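Local coordinates for protein Aac(6')-ib (Escherichia coli, PDB 2BUE) that probably transfers the acetyl group of acetyl-CoA to the 6'-amino group of aminoglycoside antibiotics such as kanamycin B, thereby conferring resistance, at residues Tyr68-Tyr81 and Gly91-Asp103. The protein carries 2 engineered substitutions. Residues are numbered along the deposited sequence; the frame is centred on the assembly and turned at random. Where two conformers were deposited one is given.
Sequences YLPSVLAQESVTPY and GYAQSYVALGSGD. With RIO (ribostamycin), chain C.
Strands 78-81 and 91-97 pair antiparallel as neighbouring arms of a beta hairpin in the GNAT sheet, Thr79 with Ser95 and Tyr81 with Ala93 each exchanging two backbone hydrogen bonds, while Val97 N adds one to Ser77 O. Pro80, which has no N-H to give, suits a non-hydrogen-bonded position opposite Gln94. On the face that carries Thr79 and Tyr81, the Tyr81 hydroxyl meets Ser95 OG at 2.7 Å, near the plane of the phenol ring. The chi1 of Ser95 (60°) turns OG toward that hydroxyl, and either oxygen could donate. This small polar residue satisfies a tyrosine whose ring packs against Leu139 and Leu142 of helix 131-144.

The face that carries Val78, Gln94 and Tyr96 borders the ribostamycin pocket, while Tyr92 also packs on Leu39 of helix 36-43. Tyr68 turns its edge to the face of Tyr92 in an offset edge-to-face pair, planes at 83°, with Tyr68 CD1 3.6 Å from Tyr92 OH. That hydroxyl donates to Gln94 OE1 (2.8 Å), in the carbonyl plane and on a lone pair. Asp118, whose carboxylate can only accept, assigns Gln94 NE2 as the donor end, and NE2 also reaches ribostamycin O3 (3.2 Å), leaving OE1 to accept. Val78 CG1 packs against Gln94 CB at 3.8 Å, while its CG2 lies beside Tyr96 CB. The Tyr96 ring offers one face to ribostamycin N1, 3.2 Å above its plane and offset toward the CE1-CZ rim. Tyr68 OH accepts from ribostamycin O1 and is also bonded to Trp52.

Beyond the strands, Ser77, with positive phi, closes helix 70-74 in a Schellman motif, and one water bridges Glu76 O, Val97 O and Ser101 OG. Tyr92 thus stands behind Gln94 as a second-shell residue: with Asp118 it orients the amide that donates to the glycosidic oxygen O3.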
ATOM      1  N   TYR A  68       8.300  -0.606 -12.054  1.00 12.62           N
ATOM      2  CA  TYR A  68       8.074  -1.464 -10.878  1.00 11.55           C
ATOM      3  C   TYR A  68       9.202  -2.466 -10.606  1.00 11.42           C
ATOM      4  O   TYR A  68       9.123  -3.242  -9.643  1.00 10.36           O
ATOM      5  CB  TYR A  68       6.723  -2.200 -10.943  1.00 12.04           C
ATOM      6  CG  TYR A  68       5.524  -1.297 -10.769  1.00 11.37           C
ATOM      7  CD1 TYR A  68       4.933  -1.138  -9.504  1.00 13.46           C
ATOM      8  CD2 TYR A  68       4.982  -0.607 -11.854  1.00 13.40           C
ATOM      9  CE1 TYR A  68       3.823  -0.343  -9.333  1.00 13.96           C
ATOM     10  CE2 TYR A  68       3.867   0.230 -11.695  1.00 14.24           C
ATOM     11  CZ  TYR A  68       3.299   0.355 -10.426  1.00 14.89           C
ATOM     12  OH  TYR A  68       2.199   1.168 -10.255  1.00 16.80           O
ATOM     13  N   LEU A  69      10.253  -2.456 -11.437  1.00 11.76           N
ATOM     14  CA  LEU A  69      11.414  -3.299 -11.150  1.00 12.50           C
ATOM     15  C   LEU A  69      11.865  -2.941  -9.738  1.00 12.02           C
ATOM     16  O   LEU A  69      11.996  -1.754  -9.453  1.00 11.44           O
ATOM     17  CB  LEU A  69      12.536  -3.014 -12.145  1.00 13.80           C
ATOM     18  CG  LEU A  69      13.774  -3.914 -12.042  1.00 14.35           C
ATOM     19  CD1 LEU A  69      13.456  -5.374 -12.371  1.00 14.75           C
ATOM     20  CD2 LEU A  69      14.875  -3.330 -12.956  1.00 13.72           C
ATOM     21  N   PRO A  70      12.021  -3.951  -8.847  1.00 12.38           N
ATOM     22  CA  PRO A  70      12.343  -3.624  -7.450  1.00 12.63           C
ATOM     23  C   PRO A  70      13.530  -2.658  -7.292  1.00 12.68           C
ATOM     24  O   PRO A  70      13.476  -1.744  -6.476  1.00 12.47           O
ATOM     25  CB  PRO A  70      12.558  -5.003  -6.798  1.00 13.08           C
ATOM     26  CG  PRO A  70      11.598  -5.896  -7.550  1.00 14.06           C
ATOM     27  CD  PRO A  70      11.786  -5.396  -9.017  1.00 13.06           C
ATOM     28  N   SER A  71      14.581  -2.806  -8.091  1.00 13.62           N
ATOM     29  CA  SER A  71      15.720  -1.875  -8.014  1.00 13.75           C
ATOM     30  C   SER A  71      15.391  -0.424  -8.402  1.00 13.28           C
ATOM     31  O   SER A  71      15.999   0.522  -7.892  1.00 13.60           O
ATOM     32  CB  SER A  71      16.886  -2.394  -8.863  1.00 14.12           C
ATOM     33  OG  SER A  71      16.485  -2.480 -10.223  1.00 14.44           O
ATOM     34  N   VAL A  72      14.417  -0.246  -9.303  1.00 12.41           N
ATOM     35  CA  VAL A  72      13.959   1.099  -9.680  1.00 12.76           C
ATOM     36  C   VAL A  72      13.113   1.702  -8.552  1.00 11.69           C
ATOM     37  O   VAL A  72      13.269   2.870  -8.211  1.00 10.95           O
ATOM     38  CB  VAL A  72      13.137   1.076 -11.006  1.00 12.91           C
ATOM     39  CG1 VAL A  72      12.474   2.425 -11.275  1.00 14.30           C
ATOM     40  CG2 VAL A  72      14.035   0.683 -12.200  1.00 15.12           C
ATOM     41  N   LEU A  73      12.213   0.887  -7.992  1.00 10.99           N
ATOM     42  CA  LEU A  73      11.381   1.342  -6.869  1.00 11.53           C
ATOM     43  C   LEU A  73      12.285   1.727  -5.678  1.00 11.71           C
ATOM     44  O   LEU A  73      12.003   2.702  -4.965  1.00 11.34           O
ATOM     45  CB  LEU A  73      10.393   0.255  -6.460  1.00 10.96           C
ATOM     46  CG  LEU A  73       9.257  -0.026  -7.463  1.00 10.51           C
ATOM     47  CD1 LEU A  73       8.445  -1.237  -6.963  1.00 12.35           C
ATOM     48  CD2 LEU A  73       8.397   1.235  -7.635  1.00 11.93           C
ATOM     49  N   ALA A  74      13.378   0.987  -5.524  1.00 12.90           N
ATOM     50  CA  ALA A  74      14.357   1.220  -4.439  1.00 14.29           C
ATOM     51  C   ALA A  74      14.894   2.637  -4.504  1.00 15.59           C
ATOM     52  O   ALA A  74      15.203   3.223  -3.460  1.00 15.95           O
ATOM     53  CB  ALA A  74      15.507   0.221  -4.505  1.00 13.73           C
ATOM     54  N   GLN A  75      15.008   3.197  -5.715  1.00 16.55           N
ATOM     55  CA  GLN A  75      15.531   4.579  -5.891  1.00 18.19           C
ATOM     56  C   GLN A  75      14.591   5.637  -5.355  1.00 17.55           C
ATOM     57  O   GLN A  75      14.993   6.786  -5.148  1.00 18.48           O
ATOM     58  CB  GLN A  75      15.818   4.905  -7.365  1.00 19.15           C
ATOM     59  CG  GLN A  75      16.387   3.788  -8.185  1.00 23.56           C
ATOM     60  CD  GLN A  75      17.775   3.370  -7.774  1.00 27.35           C
ATOM     61  OE1 GLN A  75      18.573   4.172  -7.275  1.00 30.19           O
ATOM     62  NE2 GLN A  75      18.087   2.100  -8.011  1.00 30.57           N
ATOM     63  N   GLU A  76      13.332   5.261  -5.143  1.00 16.65           N
ATOM     64  CA  GLU A  76      12.293   6.126  -4.613  0.50 16.23           C
ATOM     65  C   GLU A  76      11.920   5.756  -3.175  1.00 14.67           C
ATOM     66  O   GLU A  76      10.882   6.204  -2.656  1.00 13.86           O
ATOM     67  CB  GLU A  76      11.034   5.971  -5.457  0.50 17.28           C
ATOM     68  CG  GLU A  76      10.261   7.241  -5.603  0.50 20.46           C
ATOM     69  CD  GLU A  76      10.679   8.007  -6.832  0.50 22.86           C
ATOM     70  OE1 GLU A  76       9.950   8.941  -7.200  0.50 25.50           O
ATOM     71  OE2 GLU A  76      11.717   7.657  -7.446  0.50 25.18           O
ATOM     72  N   SER A  77      12.735   4.901  -2.548  1.00 13.27           N
ATOM     73  CA  SER A  77      12.453   4.426  -1.192  1.00 10.61           C
ATOM     74  C   SER A  77      11.135   3.638  -1.123  1.00  9.70           C
ATOM     75  O   SER A  77      10.453   3.653  -0.094  1.00  9.06           O
ATOM     76  CB  SER A  77      12.466   5.602  -0.195  1.00 11.48           C
ATOM     77  OG  SER A  77      13.787   6.113  -0.054  1.00 13.26           O
ATOM     78  N   VAL A  78      10.835   2.905  -2.196  1.00  8.57           N
ATOM     79  CA  VAL A  78       9.652   2.072  -2.265  1.00  8.87           C
ATOM     80  C   VAL A  78      10.046   0.603  -2.300  1.00  9.14           C
ATOM     81  O   VAL A  78      10.938   0.183  -3.082  1.00  9.77           O
ATOM     82  CB  VAL A  78       8.773   2.423  -3.527  1.00  9.43           C
ATOM     83  CG1 VAL A  78       7.590   1.442  -3.675  1.00  9.70           C
ATOM     84  CG2 VAL A  78       8.270   3.884  -3.464  1.00  9.64           C
ATOM     85  N   THR A  79       9.368  -0.176  -1.465  1.00  8.98           N
ATOM     86  CA  THR A  79       9.570  -1.626  -1.406  1.00  9.85           C
ATOM     87  C   THR A  79       8.302  -2.358  -1.825  1.00  9.63           C
ATOM     88  O   THR A  79       7.248  -2.184  -1.193  1.00  9.10           O
ATOM     89  CB  THR A  79       9.965  -2.067   0.029  1.00  9.72           C
ATOM     90  OG1 THR A  79      11.148  -1.368   0.434  1.00 10.50           O
ATOM     91  CG2 THR A  79      10.186  -3.574   0.109  1.00 11.11           C
ATOM     92  N   PRO A  80       8.391  -3.165  -2.901  1.00  9.43           N
ATOM     93  CA  PRO A  80       7.232  -3.915  -3.407  1.00  9.82           C
ATOM     94  C   PRO A  80       7.081  -5.304  -2.811  1.00  9.80           C
ATOM     95  O   PRO A  80       8.089  -6.030  -2.630  1.00 10.19           O
ATOM     96  CB  PRO A  80       7.513  -4.014  -4.918  1.00  9.26           C
ATOM     97  CG  PRO A  80       9.043  -4.143  -5.000  1.00 10.11           C
ATOM     98  CD  PRO A  80       9.585  -3.357  -3.764  1.00  9.91           C
ATOM     99  N   TYR A  81       5.828  -5.680  -2.540  1.00  9.53           N
ATOM    100  CA  TYR A  81       5.481  -7.003  -2.013  1.00  9.67           C
ATOM    101  C   TYR A  81       4.405  -7.683  -2.862  1.00 10.34           C
ATOM    102  O   TYR A  81       3.578  -7.001  -3.486  1.00  9.92           O
ATOM    103  CB  TYR A  81       4.906  -6.901  -0.588  1.00  9.80           C
ATOM    104  CG  TYR A  81       5.720  -6.056   0.342  1.00 11.03           C
ATOM    105  CD1 TYR A  81       6.833  -6.581   1.003  1.00 12.01           C
ATOM    106  CD2 TYR A  81       5.384  -4.720   0.552  1.00  9.73           C
ATOM    107  CE1 TYR A  81       7.605  -5.771   1.858  1.00 11.58           C
ATOM    108  CE2 TYR A  81       6.129  -3.891   1.403  1.00  9.98           C
ATOM    109  CZ  TYR A  81       7.250  -4.427   2.041  1.00 11.33           C
ATOM    110  OH  TYR A  81       7.967  -3.625   2.897  1.00 10.89           O
ATOM    111  N   GLY A  91      -2.389 -10.350  -4.521  1.00 12.71           N
ATOM    112  CA  GLY A  91      -2.370  -8.898  -4.588  1.00 11.76           C
ATOM    113  C   GLY A  91      -0.970  -8.338  -4.574  1.00 11.01           C
ATOM    114  O   GLY A  91       0.021  -9.086  -4.446  1.00 10.80           O
ATOM    115  N   TYR A  92      -0.912  -7.020  -4.699  1.00  9.65           N
ATOM    116  CA  TYR A  92       0.341  -6.287  -4.719  1.00  9.11           C
ATOM    117  C   TYR A  92       0.280  -5.266  -3.589  1.00  8.66           C
ATOM    118  O   TYR A  92      -0.763  -4.661  -3.365  1.00  8.80           O
ATOM    119  CB  TYR A  92       0.519  -5.554  -6.059  1.00  8.87           C
ATOM    120  CG  TYR A  92       1.645  -4.541  -6.040  1.00  7.93           C
ATOM    121  CD1 TYR A  92       2.963  -4.924  -6.321  1.00  9.31           C
ATOM    122  CD2 TYR A  92       1.392  -3.185  -5.745  1.00  8.56           C
ATOM    123  CE1 TYR A  92       4.008  -3.976  -6.298  1.00  9.18           C
ATOM    124  CE2 TYR A  92       2.438  -2.222  -5.705  1.00  9.33           C
ATOM    125  CZ  TYR A  92       3.746  -2.650  -5.988  1.00  9.29           C
ATOM    126  OH  TYR A  92       4.784  -1.750  -5.978  1.00  9.73           O
ATOM    127  N   ALA A  93       1.394  -5.055  -2.899  1.00  8.75           N
ATOM    128  CA  ALA A  93       1.462  -3.966  -1.932  1.00  8.59           C
ATOM    129  C   ALA A  93       2.832  -3.311  -2.013  1.00  9.02           C
ATOM    130  O   ALA A  93       3.782  -3.877  -2.590  1.00  8.99           O
ATOM    131  CB  ALA A  93       1.166  -4.476  -0.504  1.00  8.96           C
ATOM    132  N   GLN A  94       2.927  -2.116  -1.462  1.00  8.04           N
ATOM    133  CA  GLN A  94       4.228  -1.452  -1.375  1.00  8.75           C
ATOM    134  C   GLN A  94       4.262  -0.632  -0.107  1.00  9.06           C
ATOM    135  O   GLN A  94       3.206  -0.161   0.363  1.00  8.33           O
ATOM    136  CB  GLN A  94       4.500  -0.581  -2.604  1.00  8.33           C
ATOM    137  CG  GLN A  94       3.414   0.479  -2.853  1.00  9.25           C
ATOM    138  CD  GLN A  94       3.693   1.334  -4.075  1.00  9.44           C
ATOM    139  OE1 GLN A  94       4.208   0.853  -5.101  1.00 10.09           O
ATOM    140  NE2 GLN A  94       3.307   2.602  -3.994  1.00  9.18           N
ATOM    141  N   SER A  95       5.457  -0.519   0.476  1.00  7.92           N
ATOM    142  CA  SER A  95       5.682   0.416   1.563  1.00  8.18           C
ATOM    143  C   SER A  95       6.745   1.428   1.121  1.00  7.78           C
ATOM    144  O   SER A  95       7.601   1.125   0.272  1.00  7.79           O
ATOM    145  CB  SER A  95       6.130  -0.298   2.844  1.00  8.59           C
ATOM    146  OG  SER A  95       7.348  -1.003   2.647  1.00  8.21           O
ATOM    147  N   TYR A  96       6.721   2.621   1.699  1.00  7.86           N
ATOM    148  CA  TYR A  96       7.679   3.641   1.302  1.00  7.85           C
ATOM    149  C   TYR A  96       8.092   4.475   2.501  1.00  8.40           C
ATOM    150  O   TYR A  96       7.330   4.602   3.483  1.00  7.93           O
ATOM    151  CB  TYR A  96       7.166   4.520   0.117  1.00  8.55           C
ATOM    152  CG  TYR A  96       5.863   5.229   0.431  1.00  9.46           C
ATOM    153  CD1 TYR A  96       5.878   6.468   1.093  1.00 11.74           C
ATOM    154  CD2 TYR A  96       4.620   4.667   0.065  1.00  8.34           C
ATOM    155  CE1 TYR A  96       4.692   7.132   1.424  1.00  7.40           C
ATOM    156  CE2 TYR A  96       3.407   5.355   0.402  1.00  7.51           C
ATOM    157  CZ  TYR A  96       3.467   6.567   1.075  1.00  6.63           C
ATOM    158  OH  TYR A  96       2.330   7.262   1.426  1.00  8.91           O
ATOM    159  N   VAL A  97       9.310   5.010   2.432  1.00  8.66           N
ATOM    160  CA  VAL A  97       9.753   5.984   3.424  1.00  8.31           C
ATOM    161  C   VAL A  97       9.190   7.340   3.003  1.00  8.99           C
ATOM    162  O   VAL A  97       9.585   7.900   1.980  1.00  9.18           O
ATOM    163  CB  VAL A  97      11.310   6.032   3.511  1.00  8.61           C
ATOM    164  CG1 VAL A  97      11.747   7.112   4.538  1.00  8.41           C
ATOM    165  CG2 VAL A  97      11.845   4.641   3.912  1.00  8.21           C
ATOM    166  N   ALA A  98       8.296   7.900   3.816  1.00  9.56           N
ATOM    167  CA  ALA A  98       7.613   9.137   3.423  1.00 10.51           C
ATOM    168  C   ALA A  98       8.592  10.323   3.202  1.00 11.20           C
ATOM    169  O   ALA A  98       8.482  11.047   2.224  1.00 11.81           O
ATOM    170  CB  ALA A  98       6.540   9.493   4.456  1.00 10.69           C
ATOM    171  N   LEU A  99       9.552  10.494   4.111  1.00 11.95           N
ATOM    172  CA  LEU A  99      10.560  11.547   3.988  1.00 14.88           C
ATOM    173  C   LEU A  99      11.394  11.410   2.685  1.00 16.03           C
ATOM    174  O   LEU A  99      11.875  12.422   2.134  1.00 17.57           O
ATOM    175  CB  LEU A  99      11.439  11.528   5.240  1.00 14.81           C
ATOM    176  CG  LEU A  99      12.375  12.698   5.514  1.00 16.55           C
ATOM    177  CD1 LEU A  99      11.555  13.938   5.751  1.00 20.12           C
ATOM    178  CD2 LEU A  99      13.227  12.378   6.743  1.00 16.37           C
ATOM    179  N   GLY A 100      11.477  10.180   2.163  1.00 17.07           N
ATOM    180  CA  GLY A 100      12.243   9.807   0.933  1.00 18.35           C
ATOM    181  C   GLY A 100      11.515   9.713  -0.408  1.00 19.66           C
ATOM    182  O   GLY A 100      12.036   9.157  -1.388  1.00 19.67           O
ATOM    183  N   SER A 101      10.336  10.322  -0.481  1.00 19.99           N
ATOM    184  CA  SER A 101       9.488  10.198  -1.656  1.00 20.86           C
ATOM    185  C   SER A 101       9.849  11.224  -2.727  1.00 21.35           C
ATOM    186  O   SER A 101      10.557  12.188  -2.449  1.00 21.38           O
ATOM    187  CB  SER A 101       8.031  10.332  -1.222  1.00 20.82           C
ATOM    188  OG  SER A 101       7.750   9.356  -0.231  1.00 23.30           O
ATOM    189  N   GLY A 102       9.322  11.030  -3.934  1.00 22.03           N
ATOM    190  CA  GLY A 102       9.566  11.956  -5.063  1.00 22.58           C
ATOM    191  C   GLY A 102       9.127  13.392  -4.800  1.00 22.10           C
ATOM    192  O   GLY A 102       8.387  13.657  -3.858  1.00 20.90           O
ATOM    193  N   ASP A 103       9.588  14.314  -5.646  1.00 21.96           N
ATOM    194  CA  ASP A 103       9.203  15.720  -5.563  1.00 22.70           C
ATOM    195  C   ASP A 103       7.679  15.866  -5.451  1.00 20.52           C
ATOM    196  O   ASP A 103       6.913  15.244  -6.191  1.00 21.22           O
ATOM    197  CB  ASP A 103       9.702  16.480  -6.809  1.00 23.56           C
ATOM    198  CG  ASP A 103       9.865  17.995  -6.581  1.00 28.99           C
ATOM    199  OD1 ASP A 103       9.689  18.493  -5.442  1.00 34.39           O
ATOM    200  OD2 ASP A 103      10.192  18.703  -7.568  1.00 34.53           O
TER
HETATM  201  O1  RIO C1201       2.874   2.780  -7.691  1.00 28.45           O
HETATM  202  C1  RIO C1201       4.307   2.764  -7.772  1.00 26.97           C
HETATM  203  C2  RIO C1201       4.778   4.127  -8.293  1.00 26.43           C
HETATM  204  O2  RIO C1201       3.875   5.186  -7.915  1.00 23.57           O
HETATM  205  C3  RIO C1201       4.314   5.771  -6.678  1.00 21.54           C
HETATM  206  O3  RIO C1201       3.449   5.377  -5.593  1.00 12.35           O
HETATM  207  C4  RIO C1201       2.887   6.519  -4.834  1.00 12.01           C
HETATM  208  C5  RIO C1201       3.844   6.986  -3.698  1.00 11.32           C
HETATM  209  O4  RIO C1201       5.067   7.453  -4.241  1.00 12.18           O
HETATM  210  C6  RIO C1201       3.244   8.063  -2.777  1.00  9.19           C
HETATM  211  N1  RIO C1201       4.175   8.293  -1.635  1.00  9.78           N
HETATM  212  C7  RIO C1201       1.868   7.595  -2.228  1.00 10.47           C
HETATM  213  C8  RIO C1201       0.916   7.249  -3.392  1.00  9.08           C
HETATM  214  N2  RIO C1201      -0.412   6.884  -2.824  1.00  9.05           N
HETATM  215  C9  RIO C1201       1.504   6.087  -4.266  1.00 10.33           C
HETATM  216  O5  RIO C1201       0.590   5.962  -5.393  1.00  9.72           O
HETATM  217  C10 RIO C1201       0.331   4.610  -5.775  1.00 11.28           C
HETATM  218  O6  RIO C1201      -0.714   4.060  -5.011  1.00 12.89           O
HETATM  219  C11 RIO C1201      -2.055   4.617  -5.253  1.00 14.40           C
HETATM  220  C12 RIO C1201      -3.035   3.745  -4.431  1.00 13.70           C
HETATM  221  N3  RIO C1201      -2.980   4.112  -3.008  1.00 14.04           N
HETATM  222  C13 RIO C1201      -2.417   4.577  -6.769  1.00 15.01           C
HETATM  223  O7  RIO C1201      -3.664   5.289  -6.947  1.00 15.24           O
HETATM  224  C14 RIO C1201      -1.292   5.240  -7.601  1.00 13.41           C
HETATM  225  O8  RIO C1201      -1.590   5.257  -9.027  1.00 16.95           O
HETATM  226  C15 RIO C1201       0.064   4.577  -7.310  1.00 11.63           C
HETATM  227  N4  RIO C1201       1.162   5.219  -8.032  1.00 13.16           N
HETATM  228  C16 RIO C1201       5.786   5.320  -6.497  1.00 25.05           C
HETATM  229  O9  RIO C1201       6.577   6.498  -6.502  1.00 27.78           O
HETATM  230  C17 RIO C1201       6.134   4.582  -7.802  1.00 28.15           C
HETATM  231  O10 RIO C1201       6.638   5.568  -8.746  1.00 31.26           O
HETATM  232  O   HOH W   1       8.920   7.158  -1.095  1.00 25.39           O
HETATM  233  O   HOH W   2      14.431   8.011  -1.672  1.00 25.05           O